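Local structure of microbial serine proteinases; subtilisin (Bacillus subtilis, 2GKO) at residues A[159-164]-A[273-278]; A[101-106]-A[116-121]. The protein probably hydrolyses peptide bonds in proteins as a cold-adapted, calcium-loaded serine protease of the subtilisin family. One frame throughout, in Å; residues are numbered along the deposited sequence.

Contact 1: A[159-164]-A[273-278]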
ATOM      1  N   GLY A 159      16.112   6.900   0.041  1.00 14.59           N
ATOM      2  CA  GLY A 159      16.057   5.517   0.451  1.00 13.63           C
ATOM      3  C   GLY A 159      14.681   5.020   0.865  1.00 13.09           C
ATOM      4  O   GLY A 159      14.547   3.899   1.363  1.00 12.95           O
ATOM      5  N   VAL A 160      13.663   5.861   0.684  1.00 12.20           N
ATOM      6  CA  VAL A 160      12.285   5.514   1.021  1.00 12.35           C
ATOM      7  C   VAL A 160      11.707   4.635  -0.088  1.00 11.90           C
ATOM      8  O   VAL A 160      11.922   4.894  -1.274  1.00 12.27           O
ATOM      9  CB  VAL A 160      11.421   6.786   1.227  1.00 11.98           C
ATOM     10  CG1 VAL A 160       9.961   6.446   1.500  1.00 12.78           C
ATOM     11  CG2 VAL A 160      11.991   7.636   2.340  1.00 11.27           C
ATOM     12  N   LEU A 161      11.029   3.555   0.294  1.00 11.44           N
ATOM     13  CA  LEU A 161      10.284   2.727  -0.644  1.00 11.51           C
ATOM     14  C   LEU A 161       8.859   3.273  -0.754  1.00 11.69           C
ATOM     15  O   LEU A 161       8.207   3.486   0.252  1.00 11.76           O
ATOM     16  CB  LEU A 161      10.245   1.287  -0.189  1.00 11.90           C
ATOM     17  CG  LEU A 161       9.545   0.303  -1.126  1.00 12.90           C
ATOM     18  CD1 LEU A 161      10.216   0.236  -2.490  1.00 12.36           C
ATOM     19  CD2 LEU A 161       9.547  -1.050  -0.497  1.00 13.25           C
ATOM     20  N   ILE A 162       8.403   3.522  -1.973  1.00 10.88           N
ATOM     21  CA  ILE A 162       7.075   4.098  -2.201  1.00 11.36           C
ATOM     22  C   ILE A 162       6.157   3.081  -2.883  1.00 10.92           C
ATOM     23  O   ILE A 162       6.447   2.614  -3.966  1.00 11.04           O
ATOM     24  CB  ILE A 162       7.159   5.384  -3.035  1.00 11.26           C
ATOM     25  CG1 ILE A 162       7.972   6.463  -2.293  1.00 13.41           C
ATOM     26  CG2 ILE A 162       5.769   5.894  -3.331  1.00 11.06           C
ATOM     27  CD1 ILE A 162       9.331   6.694  -2.826  1.00 16.22           C
ATOM     28  N   ILE A 163       5.062   2.749  -2.217  1.00 10.05           N
ATOM     29  CA  ILE A 163       4.042   1.836  -2.730  1.00  9.29           C
ATOM     30  C   ILE A 163       2.779   2.644  -2.964  1.00  9.31           C
ATOM     31  O   ILE A 163       2.423   3.471  -2.138  1.00  9.23           O
ATOM     32  CB  ILE A 163       3.741   0.690  -1.716  1.00  8.75           C
ATOM     33  CG1 ILE A 163       5.030   0.060  -1.160  1.00 10.40           C
ATOM     34  CG2 ILE A 163       2.799  -0.367  -2.340  1.00  9.98           C
ATOM     35  CD1 ILE A 163       5.899  -0.573  -2.177  1.00 11.27           C
ATOM     36  N   ALA A 164       2.112   2.420  -4.091  1.00  9.20           N
ATOM     37  CA  ALA A 164       0.897   3.156  -4.420  1.00  8.38           C
ATOM     38  C   ALA A 164      -0.133   2.301  -5.131  1.00  8.23           C
ATOM     39  O   ALA A 164       0.190   1.365  -5.839  1.00  9.04           O
ATOM     40  CB  ALA A 164       1.240   4.351  -5.294  1.00  8.77           C
ATOM     41  N   ASP A 273      16.752  -2.762  -3.089  1.00 15.86           N
ATOM     42  CA  ASP A 273      16.824  -4.183  -2.753  1.00 16.68           C
ATOM     43  C   ASP A 273      15.476  -4.800  -2.400  1.00 16.60           C
ATOM     44  O   ASP A 273      15.148  -5.888  -2.848  1.00 16.37           O
ATOM     45  CB  ASP A 273      17.734  -4.425  -1.550  1.00 17.08           C
ATOM     46  CG  ASP A 273      19.187  -4.060  -1.801  1.00 19.42           C
ATOM     47  OD1 ASP A 273      19.682  -4.122  -2.965  1.00 20.76           O
ATOM     48  OD2 ASP A 273      19.910  -3.696  -0.848  1.00 19.73           O
ATOM     49  N   VAL A 274      14.694  -4.102  -1.579  1.00 15.76           N
ATOM     50  CA  VAL A 274      13.423  -4.623  -1.115  1.00 15.39           C
ATOM     51  C   VAL A 274      12.427  -4.638  -2.265  1.00 14.90           C
ATOM     52  O   VAL A 274      11.676  -5.586  -2.406  1.00 15.12           O
ATOM     53  CB  VAL A 274      12.881  -3.807   0.088  1.00 15.11           C
ATOM     54  CG1 VAL A 274      11.467  -4.260   0.471  1.00 15.78           C
ATOM     55  CG2 VAL A 274      13.850  -3.914   1.263  1.00 14.50           C
ATOM     56  N   ARG A 275      12.466  -3.593  -3.083  1.00 15.35           N
ATOM     57  CA  ARG A 275      11.647  -3.505  -4.284  1.00 15.51           C
ATOM     58  C   ARG A 275      11.954  -4.670  -5.223  1.00 15.67           C
ATOM     59  O   ARG A 275      11.059  -5.253  -5.806  1.00 15.47           O
ATOM     60  CB  ARG A 275      11.917  -2.184  -4.983  1.00 15.62           C
ATOM     61  CG  ARG A 275      11.041  -1.946  -6.189  1.00 14.73           C
ATOM     62  CD  ARG A 275      11.288  -0.641  -6.839  1.00 12.62           C
ATOM     63  NE  ARG A 275      10.274  -0.356  -7.859  1.00 13.41           N
ATOM     64  CZ  ARG A 275      10.225   0.761  -8.573  1.00 12.15           C
ATOM     65  NH1 ARG A 275      11.089   1.746  -8.379  1.00 14.90           N
ATOM     66  NH2 ARG A 275       9.234   0.932  -9.442  1.00 12.52           N
ATOM     67  N   GLY A 276      13.236  -4.987  -5.359  1.00 15.79           N
ATOM     68  CA  GLY A 276      13.666  -6.100  -6.178  1.00 15.51           C
ATOM     69  C   GLY A 276      13.189  -7.429  -5.639  1.00 15.92           C
ATOM     70  O   GLY A 276      12.831  -8.318  -6.413  1.00 16.27           O
ATOM     71  N   GLU A 277      13.164  -7.576  -4.314  1.00 15.92           N
ATOM     72  CA  GLU A 277      12.626  -8.772  -3.696  1.00 15.96           C
ATOM     73  C   GLU A 277      11.119  -8.896  -3.943  1.00 15.78           C
ATOM     74  O   GLU A 277      10.638  -9.973  -4.220  1.00 14.85           O
ATOM     75  CB  GLU A 277      12.955  -8.829  -2.191  1.00 15.74           C
ATOM     76  CG  GLU A 277      12.447 -10.066  -1.449  1.00 16.75           C
ATOM     77  CD  GLU A 277      13.078 -11.367  -1.929  1.00 17.41           C
ATOM     78  OE1 GLU A 277      14.149 -11.310  -2.577  1.00 20.52           O
ATOM     79  OE2 GLU A 277      12.495 -12.426  -1.619  1.00 18.39           O
ATOM     80  N   LEU A 278      10.374  -7.800  -3.837  1.00 15.49           N
ATOM     81  CA  LEU A 278       8.953  -7.835  -4.200  1.00 15.29           C
ATOM     82  C   LEU A 278       8.753  -8.295  -5.638  1.00 15.35           C
ATOM     83  O   LEU A 278       7.879  -9.097  -5.916  1.00 14.84           O
ATOM     84  CB  LEU A 278       8.318  -6.448  -4.031  1.00 15.19           C
ATOM     85  CG  LEU A 278       8.083  -5.957  -2.600  1.00 16.03           C
ATOM     86  CD1 LEU A 278       7.628  -4.502  -2.656  1.00 17.26           C
ATOM     87  CD2 LEU A 278       7.070  -6.813  -1.841  1.00 15.68           C
TER

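Contact 2: A[101-106]-A[116-121]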
ATOM      1  N   TYR A 101       0.170   9.986   8.357  1.00  8.63           N
ATOM      2  CA  TYR A 101       0.325  11.333   7.789  1.00  9.10           C
ATOM      3  C   TYR A 101      -0.968  11.697   7.049  1.00  9.65           C
ATOM      4  O   TYR A 101      -1.298  11.091   6.016  1.00  9.20           O
ATOM      5  CB  TYR A 101       1.508  11.360   6.822  1.00  9.21           C
ATOM      6  CG  TYR A 101       2.887  11.388   7.450  1.00  8.61           C
ATOM      7  CD1 TYR A 101       3.095  11.156   8.819  1.00  9.18           C
ATOM      8  CD2 TYR A 101       4.014  11.632   6.647  1.00  8.62           C
ATOM      9  CE1 TYR A 101       4.401  11.158   9.374  1.00  9.12           C
ATOM     10  CE2 TYR A 101       5.294  11.670   7.179  1.00  9.88           C
ATOM     11  CZ  TYR A 101       5.495  11.431   8.545  1.00 10.77           C
ATOM     12  OH  TYR A 101       6.783  11.450   9.021  1.00 11.45           O
ATOM     13  N   LYS A 102      -1.715  12.677   7.566  1.00  9.02           N
ATOM     14  CA  LYS A 102      -2.976  13.081   6.945  1.00  9.06           C
ATOM     15  C   LYS A 102      -2.634  14.050   5.816  1.00  9.98           C
ATOM     16  O   LYS A 102      -2.089  15.114   6.067  1.00 10.77           O
ATOM     17  CB  LYS A 102      -3.943  13.689   7.957  1.00  8.24           C
ATOM     18  CG  LYS A 102      -5.299  14.052   7.398  1.00  8.67           C
ATOM     19  CD  LYS A 102      -6.237  14.486   8.503  1.00 10.61           C
ATOM     20  CE  LYS A 102      -7.604  14.787   7.948  1.00 11.82           C
ATOM     21  NZ  LYS A 102      -8.599  15.181   9.009  1.00 12.38           N
ATOM     22  N   VAL A 103      -2.927  13.643   4.595  1.00 10.18           N
ATOM     23  CA  VAL A 103      -2.710  14.460   3.391  1.00 10.95           C
ATOM     24  C   VAL A 103      -3.976  14.755   2.589  1.00 12.52           C
ATOM     25  O   VAL A 103      -3.941  15.580   1.663  1.00 12.84           O
ATOM     26  CB  VAL A 103      -1.660  13.805   2.469  1.00 10.44           C
ATOM     27  CG1 VAL A 103      -0.414  13.502   3.249  1.00 11.52           C
ATOM     28  CG2 VAL A 103      -2.203  12.536   1.751  1.00  9.59           C
ATOM     29  N   LEU A 104      -5.083  14.092   2.931  1.00 13.78           N
ATOM     30  CA  LEU A 104      -6.375  14.271   2.276  1.00 16.66           C
ATOM     31  C   LEU A 104      -7.264  14.909   3.329  1.00 20.31           C
ATOM     32  O   LEU A 104      -7.568  14.312   4.358  1.00 20.20           O
ATOM     33  CB  LEU A 104      -6.906  12.931   1.810  1.00 16.46           C
ATOM     34  CG  LEU A 104      -6.008  12.125   0.872  1.00 16.53           C
ATOM     35  CD1 LEU A 104      -6.666  10.817   0.438  1.00 18.57           C
ATOM     36  CD2 LEU A 104      -5.664  12.938  -0.343  1.00 16.89           C
ATOM     37  N   GLY A 105      -7.588  16.168   3.094  1.00 25.26           N
ATOM     38  CA  GLY A 105      -8.082  17.032   4.148  1.00 28.60           C
ATOM     39  C   GLY A 105      -9.573  17.077   4.102  1.00 31.93           C
ATOM     40  O   GLY A 105     -10.175  16.793   3.058  1.00 32.54           O
ATOM     41  N   ASP A 106     -10.172  17.450   5.230  1.00 35.65           N
ATOM     42  CA  ASP A 106     -11.615  17.443   5.340  1.00 38.19           C
ATOM     43  C   ASP A 106     -12.198  18.629   4.564  1.00 39.98           C
ATOM     44  O   ASP A 106     -11.623  19.727   4.541  1.00 40.56           O
ATOM     45  CB  ASP A 106     -12.119  17.461   6.802  1.00 38.78           C
ATOM     46  CG  ASP A 106     -11.299  16.579   7.747  1.00 40.30           C
ATOM     47  OD1 ASP A 106     -11.312  15.333   7.630  1.00 39.73           O
ATOM     48  OD2 ASP A 106     -10.617  17.087   8.668  1.00 44.06           O
ATOM     49  N   ALA A 116       2.720  16.274  -1.412  1.00 13.31           N
ATOM     50  CA  ALA A 116       4.144  16.435  -1.699  1.00 13.24           C
ATOM     51  C   ALA A 116       4.945  16.774  -0.433  1.00 12.18           C
ATOM     52  O   ALA A 116       6.012  16.230  -0.232  1.00 12.74           O
ATOM     53  CB  ALA A 116       4.343  17.495  -2.785  1.00 13.92           C
ATOM     54  N   GLU A 117       4.411  17.638   0.419  1.00 12.42           N
ATOM     55  CA  GLU A 117       5.077  18.003   1.658  1.00 12.94           C
ATOM     56  C   GLU A 117       5.243  16.779   2.552  1.00 12.26           C
ATOM     57  O   GLU A 117       6.284  16.567   3.163  1.00 11.37           O
ATOM     58  CB  GLU A 117       4.296  19.094   2.373  1.00 14.27           C
ATOM     59  CG  GLU A 117       4.946  19.611   3.646  1.00 18.52           C
ATOM     60  CD  GLU A 117       6.210  20.431   3.405  1.00 26.63           C
ATOM     61  OE1 GLU A 117       6.587  20.680   2.231  1.00 29.47           O
ATOM     62  OE2 GLU A 117       6.850  20.796   4.414  1.00 31.08           O
ATOM     63  N   ALA A 118       4.209  15.950   2.604  1.00 11.53           N
ATOM     64  CA  ALA A 118       4.272  14.736   3.417  1.00 11.04           C
ATOM     65  C   ALA A 118       5.260  13.707   2.901  1.00 10.67           C
ATOM     66  O   ALA A 118       5.963  13.066   3.690  1.00 10.34           O
ATOM     67  CB  ALA A 118       2.877  14.117   3.518  1.00 10.51           C
ATOM     68  N   ILE A 119       5.340  13.548   1.580  1.00  9.95           N
ATOM     69  CA  ILE A 119       6.299  12.639   0.976  1.00 10.85           C
ATOM     70  C   ILE A 119       7.704  13.117   1.322  1.00 10.95           C
ATOM     71  O   ILE A 119       8.538  12.347   1.747  1.00 11.79           O
ATOM     72  CB  ILE A 119       6.125  12.561  -0.559  1.00 10.02           C
ATOM     73  CG1 ILE A 119       4.766  11.944  -0.930  1.00 10.76           C
ATOM     74  CG2 ILE A 119       7.229  11.713  -1.166  1.00 12.05           C
ATOM     75  CD1 ILE A 119       4.414  12.183  -2.358  1.00 10.21           C
ATOM     76  N   ARG A 120       7.965  14.407   1.110  1.00 11.98           N
ATOM     77  CA  ARG A 120       9.274  14.940   1.443  1.00 12.22           C
ATOM     78  C   ARG A 120       9.595  14.774   2.919  1.00 11.66           C
ATOM     79  O   ARG A 120      10.713  14.429   3.253  1.00 12.25           O
ATOM     80  CB  ARG A 120       9.392  16.406   1.040  1.00 11.84           C
ATOM     81  CG  ARG A 120       9.358  16.628  -0.473  1.00 14.74           C
ATOM     82  CD  ARG A 120       9.439  18.076  -0.856  1.00 17.70           C
ATOM     83  NE  ARG A 120      10.622  18.663  -0.248  1.00 22.17           N
ATOM     84  CZ  ARG A 120      11.840  18.674  -0.796  1.00 23.85           C
ATOM     85  NH1 ARG A 120      12.844  19.218  -0.115  1.00 21.29           N
ATOM     86  NH2 ARG A 120      12.060  18.154  -2.018  1.00 22.96           N
ATOM     87  N   HIS A 121       8.627  15.038   3.783  1.00 11.93           N
ATOM     88  CA  HIS A 121       8.836  14.918   5.219  1.00 12.08           C
ATOM     89  C   HIS A 121       9.203  13.492   5.626  1.00 12.09           C
ATOM     90  O   HIS A 121      10.098  13.281   6.440  1.00 12.25           O
ATOM     91  CB  HIS A 121       7.629  15.423   6.007  1.00 12.34           C
ATOM     92  CG  HIS A 121       7.859  15.440   7.488  1.00 14.26           C
ATOM     93  ND1 HIS A 121       8.847  16.209   8.075  1.00 16.61           N
ATOM     94  CD2 HIS A 121       7.292  14.726   8.490  1.00 13.76           C
ATOM     95  CE1 HIS A 121       8.841  16.000   9.383  1.00 17.20           C
ATOM     96  NE2 HIS A 121       7.908  15.107   9.658  1.00 15.24           N
TER

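Contact 1: A[159-164]-A[273-278]
The guanidinium group of Arg-275, whose CB rests on Leu-161, is gripped at each of its nitrogens: NE by a salt bridge to Glu-225, NH1 by the hydroxyl of Tyr-156 and NH2 by the carbonyl oxygen of Val-183. An extended chain from CG to NE, with CG anti to the backbone N (chi1 -176°), carries the charge out of helix 271-283 to these partners, close to the bound sodium ion. The atoms that touch across the two segments are apolar. Leu-161 points at the helix and divides its two methyls between successive residues, CD1 lying 3.9 Å from CB of Arg-275 and CD2 3.9 Å from CG1 of Val-274. One helical turn on from Val-274, Leu-278 offers its CD1 to CD1 of Ile-163 at a looser 4.3 Å. The axes of strand 161-164 and helix 273-278 pass 9.6 Å apart at 40°, and helix 248-265 adds to the packing with Ala-259 on Leu-161, Trp-263 on Val-274 and Ile-262 on Leu-278. Side-chain methyl and methylene groups thus make the join through apolar contacts, whereas the buried arginine has its charge met by a carboxylate and its remaining nitrogens by neutral oxygens, which is likely to fix the guanidinium group against rotation.

Contact 2: A[101-106]-A[116-121]
In the beta-alpha-beta crossover that runs from strand 97-102 through helix 112-129 to strand 133-137, Tyr-101 and Val-103 at the end of the first strand and just beyond it meet Ala-118 and His-121 on the helix. Val-103 and Ala-118 approach closely: CG1 of the valine lies 3.4 Å from CB of the alanine, tighter than ordinary van der Waals contact, so the small side chain of Ala-118 probably allows the loop after the strand to come this near the helix. Tyr-101 reaches past this pair. With CG anti to the carbonyl carbon (chi1 -76°), its ring lies along the helix and turns an edge to the backbone, where CE2 is 3.8 Å from the carbonyl oxygen of Ala-118, near the ring plane. One turn further on, His-121 crosses the tyrosine side chain at about a right angle, bringing its CD2 to 3.4 Å from the Tyr-101 OH. The two rings are oblique, with planes at 37° and centroids 5.7 Å apart. NE2 of His-121 is hydrogen-bonded to NZ of Lys-52, which probably favours a neutral imidazole. Replacing Tyr-101 with an alanine would probably open a gap beside Ala-118 and leave the His-121 ring freer to turn. Lys-102 points away from the helix and bridges to Asp-106, NZ to OD2 at 2.8 Å, on the syn side of the carboxylate but 27° out of its plane; Arg-68 is a second partner of that OD2. Tyr-101 at the strand end and Val-103 in the loop after it pack against Ala-118 on the helix, as in the beta-alpha-beta units of the alpha/beta subtilase core.

How the contacts relate
After helix 8-14, strand 29-34 is the first strand, and strand 97-102 pairs with it in parallel. Contact 2 then closes a short loop, only nine residues lying between its segments, as the chain turns from strand 97-102 into helix 112-129. After strand 133-137, which flanks strand 29-34 along its other edge, and helix 146-157, contact 1 opens at 159-164 and closes on helix 271-283 after 108 intervening residues. The two loops therefore follow in series, neither nesting nor crossing. Their centres are 20 Å apart and they do not touch, yet both reach the same sheet: contact 2 fastens a helix local in sequence, contact 1 a helix near the C terminus.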